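Local coordinates for protein putative rubredoxin reductase (Rhodopseudomonas palustris, PDB 3FG2) that uses bound FAD to pass electrons from NADH to a ferredoxin, probably the one that serves the cytochrome P450 CYP199A2, at residues V341-S346 with F352-Y357; R176-V181 with D327-V332; S19-K24 with Q70-I75; Q261-S266 with A300-A305. All coordinates share one frame; numbering follows the deposited sequence.

How the contacts relate
From the N terminus, contact 3 closes first: it joins the end of helix 11-22 to the residues leading into strand 72-75, within the Rossmann-type FAD-binding fold. Contact 2 opens next, at 176-181, and closes only at 327-332, tying a loop of the second parallel-sheet domain to the C-terminal antiparallel sheet. Contact 4 (261-266 with 300-305) opens and closes within that long span, back in the FAD-binding domain, and it touches contact 3 where Ser19 CB lies 3.5 Å from Ala304 CB. Contact 1 comes last, a hairpin in the sheet that contact 2 reaches; their centres are about 13 Å apart.

Contact 1 of 4, residues V341-S346 with F352-Y357; sequences VVIRGS and FSAFCY
Strands 340-344 and 351-358 pair here as an antiparallel beta hairpin, Val342 facing Phe355 and Arg344 facing Ser353, at the outer edge of the five-stranded sheet of the reductase C-terminal domain. The short strand axes run at 156° and approach to 4.5 Å. Both facing pairs are of the hydrogen-bonded kind, with two backbone bonds each: Phe355 N to Val342 O spans 2.7 Å, and Arg344 N to Ser353 O spans 2.8 Å at an N-H...O angle of 167°. CA-H groups of Val341, Ile343 and Ala354, in the non-hydrogen-bonded pairs, approach the carbonyls of Phe355, Ser353 and Val342.

On the face carrying Val341, Ile343, Ala354 and Cys356, the packing is apolar: Val341 CG1, set anti to its own nitrogen, reaches Ala354 CB at 3.8 Å. Ile343 CD1 meets CD1 of the Phe352 ring at 4.1 Å. Helix 184-196 touches this face through Glu185.

On the other face the aliphatic part of Arg344 lies against Phe355, CB and CD each 3.8 Å from ring atom CE1, with guanidinium and ring planes 42° apart. Ser353 OG is hydrogen-bonded to Asp373 and Ser367. Gly345 turns the corner at a positive phi that calls for glycine. The chemistry is thus divided: backbone bonds fix the register, while side chains join one face to helix 184-196 and the other to helix 389-393.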
loop_
_atom_site.group_PDB
_atom_site.type_symbol
_atom_site.label_atom_id
_atom_site.label_comp_id
_atom_site.label_asym_id
_atom_site.label_seq_id
_atom_site.Cartn_x
_atom_site.Cartn_y
_atom_site.Cartn_z
ATOM N N VAL A 341 9.729 -17.981 -15.243
ATOM C CA VAL A 341 8.337 -17.987 -14.801
ATOM C C VAL A 341 7.572 -19.170 -15.378
ATOM O O VAL A 341 7.590 -19.406 -16.581
ATOM C CB VAL A 341 7.612 -16.680 -15.206
ATOM C CG1 VAL A 341 6.141 -16.725 -14.759
ATOM C CG2 VAL A 341 8.316 -15.493 -14.581
ATOM N N VAL A 342 6.902 -19.912 -14.504
ATOM C CA VAL A 342 6.119 -21.076 -14.908
ATOM C C VAL A 342 4.645 -20.818 -14.621
ATOM O O VAL A 342 4.293 -20.310 -13.560
ATOM C CB VAL A 342 6.541 -22.341 -14.122
ATOM C CG1 VAL A 342 5.600 -23.483 -14.441
ATOM C CG2 VAL A 342 7.975 -22.721 -14.464
ATOM N N ILE A 343 3.787 -21.171 -15.568
ATOM C CA ILE A 343 2.355 -20.983 -15.386
ATOM C C ILE A 343 1.707 -22.260 -14.869
ATOM O O ILE A 343 1.923 -23.339 -15.421
ATOM C CB ILE A 343 1.648 -20.610 -16.717
ATOM C CG1 ILE A 343 2.092 -19.221 -17.189
ATOM C CG2 ILE A 343 0.129 -20.669 -16.536
ATOM C CD1 ILE A 343 1.729 -18.109 -16.243
ATOM N N ARG A 344 0.924 -22.146 -13.803
ATOM C CA ARG A 344 0.210 -23.300 -13.275
ATOM C C ARG A 344 -1.255 -22.949 -13.441
ATOM O O ARG A 344 -1.682 -21.860 -13.045
ATOM C CB ARG A 344 0.507 -23.542 -11.793
ATOM C CG ARG A 344 -0.273 -24.727 -11.209
ATOM C CD ARG A 344 0.114 -24.993 -9.761
ATOM N NE ARG A 344 0.619 -26.354 -9.577
ATOM C CZ ARG A 344 -0.135 -27.393 -9.252
ATOM N NH1 ARG A 344 -1.434 -27.227 -9.063
ATOM N NH2 ARG A 344 0.403 -28.598 -9.132
ATOM N N GLY A 345 -2.019 -23.867 -14.027
ATOM C CA GLY A 345 -3.429 -23.614 -14.240
ATOM C C GLY A 345 -3.650 -23.124 -15.655
ATOM O O GLY A 345 -2.864 -23.431 -16.549
ATOM N N SER A 346 -4.704 -22.343 -15.862
ATOM C CA SER A 346 -5.016 -21.842 -17.197
ATOM C C SER A 346 -5.390 -20.374 -17.251
ATOM O O SER A 346 -6.282 -19.925 -16.533
ATOM C CB SER A 346 -6.157 -22.652 -17.810
ATOM O OG SER A 346 -6.665 -21.993 -18.959
ATOM N N PHE A 352 -5.130 -19.183 -12.594
ATOM C CA PHE A 352 -3.788 -19.698 -12.789
ATOM C C PHE A 352 -2.840 -18.941 -11.879
ATOM O O PHE A 352 -3.223 -17.957 -11.235
ATOM C CB PHE A 352 -3.367 -19.480 -14.243
ATOM C CG PHE A 352 -3.114 -18.039 -14.580
ATOM C CD1 PHE A 352 -1.860 -17.472 -14.376
ATOM C CD2 PHE A 352 -4.147 -17.228 -15.036
ATOM C CE1 PHE A 352 -1.639 -16.125 -14.616
ATOM C CE2 PHE A 352 -3.939 -15.872 -15.281
ATOM C CZ PHE A 352 -2.684 -15.319 -15.070
ATOM N N SER A 353 -1.596 -19.393 -11.848
ATOM C CA SER A 353 -0.576 -18.754 -11.036
ATOM C C SER A 353 0.737 -18.690 -11.810
ATOM O O SER A 353 1.021 -19.535 -12.667
ATOM C CB SER A 353 -0.364 -19.531 -9.728
ATOM O OG SER A 353 -1.535 -19.532 -8.927
ATOM N N ALA A 354 1.526 -17.669 -11.520
ATOM C CA ALA A 354 2.818 -17.531 -12.155
ATOM C C ALA A 354 3.841 -17.841 -11.069
ATOM O O ALA A 354 3.996 -17.076 -10.108
ATOM C CB ALA A 354 3.005 -16.117 -12.675
ATOM N N PHE A 355 4.512 -18.984 -11.196
ATOM C CA PHE A 355 5.529 -19.356 -10.227
ATOM C C PHE A 355 6.815 -18.707 -10.700
ATOM O O PHE A 355 7.360 -19.053 -11.746
ATOM C CB PHE A 355 5.672 -20.882 -10.143
ATOM C CG PHE A 355 4.602 -21.544 -9.325
ATOM C CD1 PHE A 355 3.256 -21.334 -9.614
ATOM C CD2 PHE A 355 4.937 -22.378 -8.265
ATOM C CE1 PHE A 355 2.261 -21.943 -8.859
ATOM C CE2 PHE A 355 3.949 -22.995 -7.499
ATOM C CZ PHE A 355 2.605 -22.775 -7.799
ATOM N N CYS A 356 7.296 -17.744 -9.929
ATOM C CA CYS A 356 8.497 -17.026 -10.304
ATOM C C CYS A 356 9.730 -17.581 -9.627
ATOM O O CYS A 356 9.749 -17.780 -8.405
ATOM C CB CYS A 356 8.332 -15.553 -9.953
ATOM S SG CYS A 356 6.757 -14.903 -10.507
ATOM N N TYR A 357 10.760 -17.812 -10.434
ATOM C CA TYR A 357 12.027 -18.337 -9.949
ATOM C C TYR A 357 13.211 -17.430 -10.248
ATOM O O TYR A 357 13.161 -16.573 -11.139
ATOM C CB TYR A 357 12.324 -19.689 -10.587
ATOM C CG TYR A 357 11.344 -20.775 -10.255
ATOM C CD1 TYR A 357 10.062 -20.776 -10.800
ATOM C CD2 TYR A 357 11.705 -21.821 -9.405
ATOM C CE1 TYR A 357 9.161 -21.790 -10.512
ATOM C CE2 TYR A 357 10.810 -22.841 -9.108
ATOM C CZ TYR A 357 9.542 -22.821 -9.666
ATOM O OH TYR A 357 8.662 -23.841 -9.387
#

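Contact 2 of 4, residues R176-V181 with D327-V332; sequences RVMARV and DKLQIV
Val181, Leu329, Ile331 and Met178 bury nearly equal areas, 22 to 24 Å² each, and between them make up the whole of this small contact of 92 Å². Met178 sits at the third position of a type II beta turn from Arg176 to Ala179, with a positive phi of 52°, and the bond Val181 N to Met178 O, 2.8 Å long, holds the residues just after it. Its side chain is extended through chi2 (180°), which carries SD towards the strand, where it comes a loose 4.4 Å from Leu329 CD1.

Further along, Ile331 reaches back to the loop with its longer branch: CD1, at the end of a chain extended at chi2 (175°), stops 4.2 Å from Val181 O. No hydrogen bond crosses between the two segments, and their nearest CA atoms, in Val181 and Ile331, are 9.5 Å apart, so the side chains of Met178, Leu329 and Ile331 span the gap, the last resting on Val181 O. Phe152 of helix 152-163 touches Met178, Val181 and Leu329, while Phe190 of helix 184-196 touches Met178 and Leu329, making a shared apolar cluster.

The Ile331 side chain is about 9 Å from the bound FAD. The arrangement is a domain interface: a loop following strand 167-171 of the probable NADH domain meets the antiparallel C-terminal sheet, in the three-domain architecture of ferredoxin reductases of the pyridine nucleotide-disulphide oxidoreductase family.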
loop_
_atom_site.group_PDB
_atom_site.type_symbol
_atom_site.label_atom_id
_atom_site.label_comp_id
_atom_site.label_asym_id
_atom_site.label_seq_id
_atom_site.Cartn_x
_atom_site.Cartn_y
_atom_site.Cartn_z
ATOM N N ARG A 176 4.039 -1.995 -19.919
ATOM C CA ARG A 176 2.982 -2.858 -19.384
ATOM C C ARG A 176 2.527 -2.373 -18.006
ATOM O O ARG A 176 3.229 -1.612 -17.337
ATOM C CB ARG A 176 3.465 -4.312 -19.290
ATOM C CG ARG A 176 4.561 -4.552 -18.254
ATOM C CD ARG A 176 5.160 -5.946 -18.377
ATOM N NE ARG A 176 6.348 -6.084 -17.541
ATOM C CZ ARG A 176 6.322 -6.331 -16.235
ATOM N NH1 ARG A 176 5.163 -6.475 -15.610
ATOM N NH2 ARG A 176 7.455 -6.419 -15.551
ATOM N N VAL A 177 1.347 -2.815 -17.585
ATOM C CA VAL A 177 0.793 -2.405 -16.303
ATOM C C VAL A 177 1.459 -3.062 -15.096
ATOM O O VAL A 177 2.012 -4.148 -15.198
ATOM C CB VAL A 177 -0.726 -2.697 -16.241
ATOM C CG1 VAL A 177 -1.439 -1.947 -17.356
ATOM C CG2 VAL A 177 -0.984 -4.189 -16.365
ATOM N N MET A 178 1.397 -2.383 -13.954
ATOM C CA MET A 178 1.970 -2.889 -12.718
ATOM C C MET A 178 3.436 -3.303 -12.867
ATOM O O MET A 178 3.913 -4.177 -12.145
ATOM C CB MET A 178 1.140 -4.079 -12.227
ATOM C CG MET A 178 -0.331 -3.746 -11.949
ATOM S SD MET A 178 -1.284 -5.167 -11.376
ATOM C CE MET A 178 -1.881 -5.830 -12.904
ATOM N N ALA A 179 4.148 -2.663 -13.790
ATOM C CA ALA A 179 5.549 -2.988 -14.068
ATOM C C ALA A 179 6.469 -2.986 -12.851
ATOM O O ALA A 179 7.489 -3.686 -12.823
ATOM C CB ALA A 179 6.096 -2.038 -15.131
ATOM N N ARG A 180 6.107 -2.195 -11.851
ATOM C CA ARG A 180 6.888 -2.084 -10.626
ATOM C C ARG A 180 6.642 -3.242 -9.655
ATOM O O ARG A 180 7.456 -3.479 -8.758
ATOM C CB ARG A 180 6.542 -0.762 -9.928
ATOM C CG ARG A 180 7.193 -0.523 -8.570
ATOM C CD ARG A 180 8.699 -0.272 -8.693
ATOM N NE ARG A 180 9.482 -1.450 -8.330
ATOM C CZ ARG A 180 9.882 -1.741 -7.096
ATOM N NH1 ARG A 180 9.585 -0.936 -6.084
ATOM N NH2 ARG A 180 10.570 -2.848 -6.872
ATOM N N VAL A 181 5.547 -3.979 -9.842
ATOM C CA VAL A 181 5.220 -5.044 -8.900
ATOM C C VAL A 181 4.886 -6.466 -9.365
ATOM O O VAL A 181 4.867 -7.375 -8.537
ATOM C CB VAL A 181 4.070 -4.584 -7.973
ATOM C CG1 VAL A 181 4.548 -3.460 -7.066
ATOM C CG2 VAL A 181 2.895 -4.097 -8.813
ATOM N N ASP A 327 -11.714 -10.069 -10.891
ATOM C CA ASP A 327 -10.520 -10.883 -10.668
ATOM C C ASP A 327 -9.812 -10.540 -9.365
ATOM O O ASP A 327 -9.801 -9.385 -8.937
ATOM C CB ASP A 327 -9.517 -10.713 -11.820
ATOM C CG ASP A 327 -10.011 -11.300 -13.131
ATOM O OD1 ASP A 327 -10.318 -12.509 -13.172
ATOM O OD2 ASP A 327 -10.081 -10.547 -14.127
ATOM N N LYS A 328 -9.224 -11.556 -8.741
ATOM C CA LYS A 328 -8.483 -11.386 -7.496
ATOM C C LYS A 328 -7.035 -11.765 -7.763
ATOM O O LYS A 328 -6.762 -12.813 -8.351
ATOM C CB LYS A 328 -9.046 -12.290 -6.401
ATOM C CG LYS A 328 -8.104 -12.487 -5.209
ATOM C CD LYS A 328 -8.054 -11.284 -4.274
ATOM C CE LYS A 328 -9.236 -11.301 -3.303
ATOM N NZ LYS A 328 -9.185 -10.182 -2.311
ATOM N N LEU A 329 -6.114 -10.906 -7.336
ATOM C CA LEU A 329 -4.692 -11.146 -7.523
ATOM C C LEU A 329 -4.051 -11.272 -6.152
ATOM O O LEU A 329 -4.208 -10.396 -5.299
ATOM C CB LEU A 329 -4.041 -9.972 -8.256
ATOM C CG LEU A 329 -2.705 -10.152 -9.003
ATOM C CD1 LEU A 329 -1.957 -8.825 -8.999
ATOM C CD2 LEU A 329 -1.849 -11.220 -8.378
ATOM N N GLN A 330 -3.335 -12.363 -5.939
ATOM C CA GLN A 330 -2.644 -12.567 -4.681
ATOM C C GLN A 330 -1.177 -12.832 -4.976
ATOM O O GLN A 330 -0.839 -13.617 -5.864
ATOM C CB GLN A 330 -3.248 -13.739 -3.911
ATOM C CG GLN A 330 -4.614 -13.455 -3.337
ATOM C CD GLN A 330 -5.256 -14.706 -2.807
ATOM O OE1 GLN A 330 -5.506 -15.649 -3.556
ATOM N NE2 GLN A 330 -5.521 -14.732 -1.510
ATOM N N ILE A 331 -0.305 -12.162 -4.235
ATOM C CA ILE A 331 1.122 -12.329 -4.429
ATOM C C ILE A 331 1.768 -12.649 -3.104
ATOM O O ILE A 331 1.473 -11.997 -2.108
ATOM C CB ILE A 331 1.789 -11.038 -4.933
ATOM C CG1 ILE A 331 1.070 -10.509 -6.172
ATOM C CG2 ILE A 331 3.255 -11.313 -5.255
ATOM C CD1 ILE A 331 1.610 -9.167 -6.663
ATOM N N VAL A 332 2.629 -13.662 -3.084
ATOM C CA VAL A 332 3.358 -13.993 -1.872
ATOM C C VAL A 332 4.832 -14.074 -2.263
ATOM O O VAL A 332 5.209 -14.835 -3.167
ATOM C CB VAL A 332 2.904 -15.333 -1.248
ATOM C CG1 VAL A 332 3.051 -16.475 -2.253
ATOM C CG2 VAL A 332 3.738 -15.616 -0.000
#

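Contact 3 of 4, residues S19-K24 with Q70-I75; sequences SLRQAK and QAIELI
The C-terminal end of helix 11-22, the first helix of the Rossmann-type FAD-binding fold, is linked through Arg21 to the residues that lead into strand 72-75, one of the two outermost strands of its parallel sheet. Two hydrogen bonds carry the link. Arg21 NE gives one to Gln70 O at 2.8 Å; the acceptor is 9° out of the guanidinium plane, and the C=O...N angle of 165° makes the approach nearly end-on. Arg21 NH2 gives the other to Ala71 O, also at 2.8 Å, but here the donor stands above the carbonyl plane. Adjacent N-H groups at one edge therefore hold successive carbonyls, and a bend at chi2 (-50°) turns the guanidinium towards them.

The Arg21 and Ile72 side chains run alongside in opposite senses, CG of Arg21 4.1 Å from CG1 of Ile72, and Ala71 CB lies 3.3 Å from Arg21 NH2. Arg21 NH1 also bonds to Gly27 O. Both helices end in Schellman motifs: Lys24 closes helix 11-22 and Ala71, with positive phi, closes helix 64-69. An arginine at one helix end thus takes two carbonyls at another and a third before strand 29-32, beside an edge strand of this Rossmann-type sheet.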
loop_
_atom_site.group_PDB
_atom_site.type_symbol
_atom_site.label_atom_id
_atom_site.label_comp_id
_atom_site.label_asym_id
_atom_site.label_seq_id
_atom_site.Cartn_x
_atom_site.Cartn_y
_atom_site.Cartn_z
ATOM N N SER A 19 -1.594 -4.237 19.500
ATOM C CA SER A 19 -0.681 -5.317 19.848
ATOM C C SER A 19 0.076 -5.020 21.130
ATOM O O SER A 19 0.469 -5.934 21.863
ATOM C CB SER A 19 0.314 -5.563 18.717
ATOM O OG SER A 19 -0.344 -6.083 17.576
ATOM N N LEU A 20 0.282 -3.738 21.395
ATOM C CA LEU A 20 0.992 -3.322 22.592
ATOM C C LEU A 20 0.141 -3.714 23.804
ATOM O O LEU A 20 0.643 -4.293 24.773
ATOM C CB LEU A 20 1.217 -1.813 22.541
ATOM C CG LEU A 20 2.505 -1.177 23.072
ATOM C CD1 LEU A 20 3.714 -2.081 22.857
ATOM C CD2 LEU A 20 2.689 0.166 22.353
ATOM N N ARG A 21 -1.154 -3.416 23.731
ATOM C CA ARG A 21 -2.070 -3.748 24.818
ATOM C C ARG A 21 -2.238 -5.254 24.979
ATOM O O ARG A 21 -2.189 -5.772 26.096
ATOM C CB ARG A 21 -3.443 -3.101 24.596
ATOM C CG ARG A 21 -3.512 -1.621 24.969
ATOM C CD ARG A 21 -2.951 -1.363 26.375
ATOM N NE ARG A 21 -3.219 -0.002 26.831
ATOM C CZ ARG A 21 -2.349 0.740 27.507
ATOM N NH1 ARG A 21 -1.155 0.250 27.804
ATOM N NH2 ARG A 21 -2.666 1.975 27.872
ATOM N N GLN A 22 -2.445 -5.956 23.871
ATOM C CA GLN A 22 -2.603 -7.403 23.940
ATOM C C GLN A 22 -1.442 -8.008 24.709
ATOM O O GLN A 22 -1.626 -8.945 25.478
ATOM C CB GLN A 22 -2.667 -8.011 22.536
ATOM C CG GLN A 22 -3.973 -7.733 21.806
ATOM C CD GLN A 22 -4.002 -8.359 20.431
ATOM O OE1 GLN A 22 -3.828 -9.567 20.285
ATOM N NE2 GLN A 22 -4.224 -7.541 19.412
ATOM N N ALA A 23 -0.248 -7.461 24.504
ATOM C CA ALA A 23 0.947 -7.947 25.180
ATOM C C ALA A 23 1.047 -7.390 26.599
ATOM O O ALA A 23 2.092 -7.489 27.247
ATOM C CB ALA A 23 2.189 -7.572 24.379
ATOM N N LYS A 24 -0.042 -6.793 27.070
ATOM C CA LYS A 24 -0.101 -6.242 28.419
ATOM C C LYS A 24 0.926 -5.159 28.748
ATOM O O LYS A 24 1.537 -5.185 29.820
ATOM C CB LYS A 24 0.030 -7.369 29.446
ATOM C CG LYS A 24 -1.276 -7.839 30.077
ATOM C CD LYS A 24 -2.147 -8.654 29.129
ATOM C CE LYS A 24 -3.097 -7.780 28.331
ATOM N NZ LYS A 24 -4.055 -8.604 27.541
ATOM N N GLN A 70 -9.589 0.105 25.810
ATOM C CA GLN A 70 -8.216 -0.368 25.672
ATOM C C GLN A 70 -7.169 0.556 26.279
ATOM O O GLN A 70 -5.976 0.240 26.269
ATOM C CB GLN A 70 -7.892 -0.591 24.195
ATOM C CG GLN A 70 -8.748 -1.645 23.513
ATOM C CD GLN A 70 -8.634 -3.000 24.175
ATOM O OE1 GLN A 70 -7.562 -3.383 24.639
ATOM N NE2 GLN A 70 -9.736 -3.742 24.205
ATOM N N ALA A 71 -7.610 1.691 26.810
ATOM C CA ALA A 71 -6.691 2.653 27.409
ATOM C C ALA A 71 -5.733 3.212 26.363
ATOM O O ALA A 71 -4.593 3.561 26.676
ATOM C CB ALA A 71 -5.903 2.002 28.542
ATOM N N ILE A 72 -6.197 3.278 25.116
ATOM C CA ILE A 72 -5.391 3.825 24.029
ATOM C C ILE A 72 -5.892 5.237 23.787
ATOM O O ILE A 72 -6.986 5.442 23.265
ATOM C CB ILE A 72 -5.529 3.003 22.727
ATOM C CG1 ILE A 72 -4.941 1.606 22.935
ATOM C CG2 ILE A 72 -4.812 3.711 21.586
ATOM C CD1 ILE A 72 -5.009 0.706 21.716
ATOM N N GLU A 73 -5.080 6.209 24.179
ATOM C CA GLU A 73 -5.440 7.612 24.041
ATOM C C GLU A 73 -5.418 8.071 22.585
ATOM O O GLU A 73 -4.346 8.229 21.991
ATOM C CB GLU A 73 -4.480 8.466 24.875
ATOM C CG GLU A 73 -5.069 9.775 25.352
ATOM C CD GLU A 73 -4.064 10.598 26.122
ATOM O OE1 GLU A 73 -3.441 10.049 27.058
ATOM O OE2 GLU A 73 -3.903 11.795 25.791
ATOM N N LEU A 74 -6.603 8.292 22.020
ATOM C CA LEU A 74 -6.723 8.730 20.633
ATOM C C LEU A 74 -6.731 10.250 20.535
ATOM O O LEU A 74 -7.759 10.884 20.774
ATOM C CB LEU A 74 -8.005 8.180 20.017
ATOM C CG LEU A 74 -8.055 8.299 18.498
ATOM C CD1 LEU A 74 -6.919 7.488 17.901
ATOM C CD2 LEU A 74 -9.403 7.811 17.981
ATOM N N ILE A 75 -5.591 10.828 20.169
ATOM C CA ILE A 75 -5.463 12.278 20.063
ATOM C C ILE A 75 -5.651 12.815 18.647
ATOM O O ILE A 75 -4.856 12.528 17.747
ATOM C CB ILE A 75 -4.079 12.748 20.553
ATOM C CG1 ILE A 75 -3.821 12.238 21.970
ATOM C CG2 ILE A 75 -4.004 14.269 20.508
ATOM C CD1 ILE A 75 -2.442 12.567 22.481
#

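Contact 4 of 4, residues Q261-S266 with A300-A305; sequences QQLLTS and ARCVAA
Leu263 rests its CD1 methyl on helix 293-306, and everything close in this contact happens there. CD1 lies 4.0 Å from Val303 CG2, and it stands at the same separation from both CB and SG of Cys302, so one methyl meets two successive helix residues. Its CB adds a further touch on Val303 CG2 at 4.1 Å. Leu263 CG is anti to the carbonyl carbon (chi1 -46°) and CD1 continues the chain outward (chi2 178°), which carries that methyl up to the helix. The sulfur of Cys302, anti to its nitrogen (chi1 180°), is turned towards the same methyl, and the Leu263 and Val303 side chains meet at a slant. Phe279 of strand 277-281 and Gln299 of the helix also touch Leu263.

Away from this point the segments part. The Gln262 side chain, partly exposed, makes no contact with the helix segment, although Gln262 O has a weak hydrogen bond from Arg306 NH1. Ser266 is exposed to solvent, and Arg301 projects on the far side, where it touches helix 11-22.

Nothing polar bridges the two segments, and the burial is modest, 150 Å². The loop is held on its own side, Asp260 OD1 accepting from the nitrogens of Gln262 and Leu264. Between the two segments the join is therefore apolar; the polar link to the helix is the weak one from Arg306 to Gln262 O.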
loop_
_atom_site.group_PDB
_atom_site.type_symbol
_atom_site.label_atom_id
_atom_site.label_comp_id
_atom_site.label_asym_id
_atom_site.label_seq_id
_atom_site.Cartn_x
_atom_site.Cartn_y
_atom_site.Cartn_z
ATOM N N GLN A 261 17.330 -4.101 11.978
ATOM C CA GLN A 261 16.555 -5.341 12.008
ATOM C C GLN A 261 15.383 -5.307 12.982
ATOM O O GLN A 261 14.377 -5.985 12.779
ATOM C CB GLN A 261 17.453 -6.520 12.377
ATOM C CG GLN A 261 18.532 -6.820 11.364
ATOM C CD GLN A 261 19.488 -7.909 11.830
ATOM O OE1 GLN A 261 20.411 -8.286 11.104
ATOM N NE2 GLN A 261 19.272 -8.418 13.041
ATOM N N GLN A 262 15.511 -4.522 14.041
ATOM C CA GLN A 262 14.450 -4.449 15.029
ATOM C C GLN A 262 13.542 -3.247 14.850
ATOM O O GLN A 262 12.760 -2.910 15.742
ATOM C CB GLN A 262 15.052 -4.475 16.434
ATOM C CG GLN A 262 15.475 -5.875 16.867
ATOM C CD GLN A 262 16.343 -5.872 18.110
ATOM O OE1 GLN A 262 16.098 -5.115 19.054
ATOM N NE2 GLN A 262 17.358 -6.729 18.123
ATOM N N LEU A 263 13.648 -2.614 13.685
ATOM C CA LEU A 263 12.830 -1.456 13.338
ATOM C C LEU A 263 13.096 -0.254 14.239
ATOM O O LEU A 263 12.201 0.546 14.520
ATOM C CB LEU A 263 11.345 -1.850 13.369
ATOM C CG LEU A 263 11.090 -3.182 12.640
ATOM C CD1 LEU A 263 9.625 -3.578 12.718
ATOM C CD2 LEU A 263 11.535 -3.046 11.198
ATOM N N LEU A 264 14.347 -0.135 14.679
ATOM C CA LEU A 264 14.780 0.965 15.531
ATOM C C LEU A 264 15.630 1.939 14.731
ATOM O O LEU A 264 16.468 1.522 13.927
ATOM C CB LEU A 264 15.612 0.441 16.705
ATOM C CG LEU A 264 14.866 -0.143 17.904
ATOM C CD1 LEU A 264 15.829 -0.932 18.788
ATOM C CD2 LEU A 264 14.211 0.990 18.685
ATOM N N THR A 265 15.405 3.233 14.946
ATOM C CA THR A 265 16.191 4.256 14.263
ATOM C C THR A 265 17.528 4.336 14.987
ATOM O O THR A 265 17.804 3.536 15.882
ATOM C CB THR A 265 15.538 5.638 14.352
ATOM O OG1 THR A 265 15.507 6.056 15.724
ATOM C CG2 THR A 265 14.115 5.602 13.781
ATOM N N SER A 266 18.362 5.295 14.603
ATOM C CA SER A 266 19.657 5.455 15.251
ATOM C C SER A 266 19.440 5.950 16.682
ATOM O O SER A 266 20.353 5.932 17.504
ATOM C CB SER A 266 20.509 6.453 14.473
ATOM O OG SER A 266 19.816 7.677 14.325
ATOM N N ALA A 300 4.226 -3.912 13.070
ATOM C CA ALA A 300 3.639 -3.412 14.307
ATOM C C ALA A 300 3.785 -4.475 15.398
ATOM O O ALA A 300 4.169 -4.170 16.528
ATOM C CB ALA A 300 2.175 -3.075 14.096
ATOM N N ARG A 301 3.482 -5.725 15.056
ATOM C CA ARG A 301 3.597 -6.821 16.011
ATOM C C ARG A 301 5.038 -6.941 16.518
ATOM O O ARG A 301 5.274 -7.115 17.717
ATOM C CB ARG A 301 3.162 -8.139 15.358
ATOM C CG ARG A 301 1.649 -8.313 15.224
ATOM C CD ARG A 301 1.311 -9.577 14.434
ATOM N NE ARG A 301 -0.045 -10.060 14.690
ATOM C CZ ARG A 301 -1.158 -9.400 14.386
ATOM N NH1 ARG A 301 -1.090 -8.213 13.804
ATOM N NH2 ARG A 301 -2.343 -9.923 14.675
ATOM N N CYS A 302 5.994 -6.841 15.597
ATOM C CA CYS A 302 7.405 -6.936 15.940
ATOM C C CYS A 302 7.836 -5.902 16.981
ATOM O O CYS A 302 8.590 -6.217 17.912
ATOM C CB CYS A 302 8.254 -6.768 14.687
ATOM S SG CYS A 302 10.015 -6.876 15.011
ATOM N N VAL A 303 7.372 -4.664 16.807
ATOM C CA VAL A 303 7.694 -3.584 17.731
ATOM C C VAL A 303 6.987 -3.796 19.066
ATOM O O VAL A 303 7.598 -3.651 20.124
ATOM C CB VAL A 303 7.283 -2.215 17.151
ATOM C CG1 VAL A 303 7.324 -1.139 18.236
ATOM C CG2 VAL A 303 8.223 -1.846 16.022
ATOM N N ALA A 304 5.702 -4.136 19.012
ATOM C CA ALA A 304 4.933 -4.372 20.224
ATOM C C ALA A 304 5.602 -5.473 21.037
ATOM O O ALA A 304 5.681 -5.395 22.264
ATOM C CB ALA A 304 3.517 -4.776 19.875
ATOM N N ALA A 305 6.092 -6.497 20.346
ATOM C CA ALA A 305 6.748 -7.614 21.008
ATOM C C ALA A 305 8.043 -7.164 21.665
ATOM O O ALA A 305 8.398 -7.631 22.751
ATOM C CB ALA A 305 7.027 -8.722 20.006
#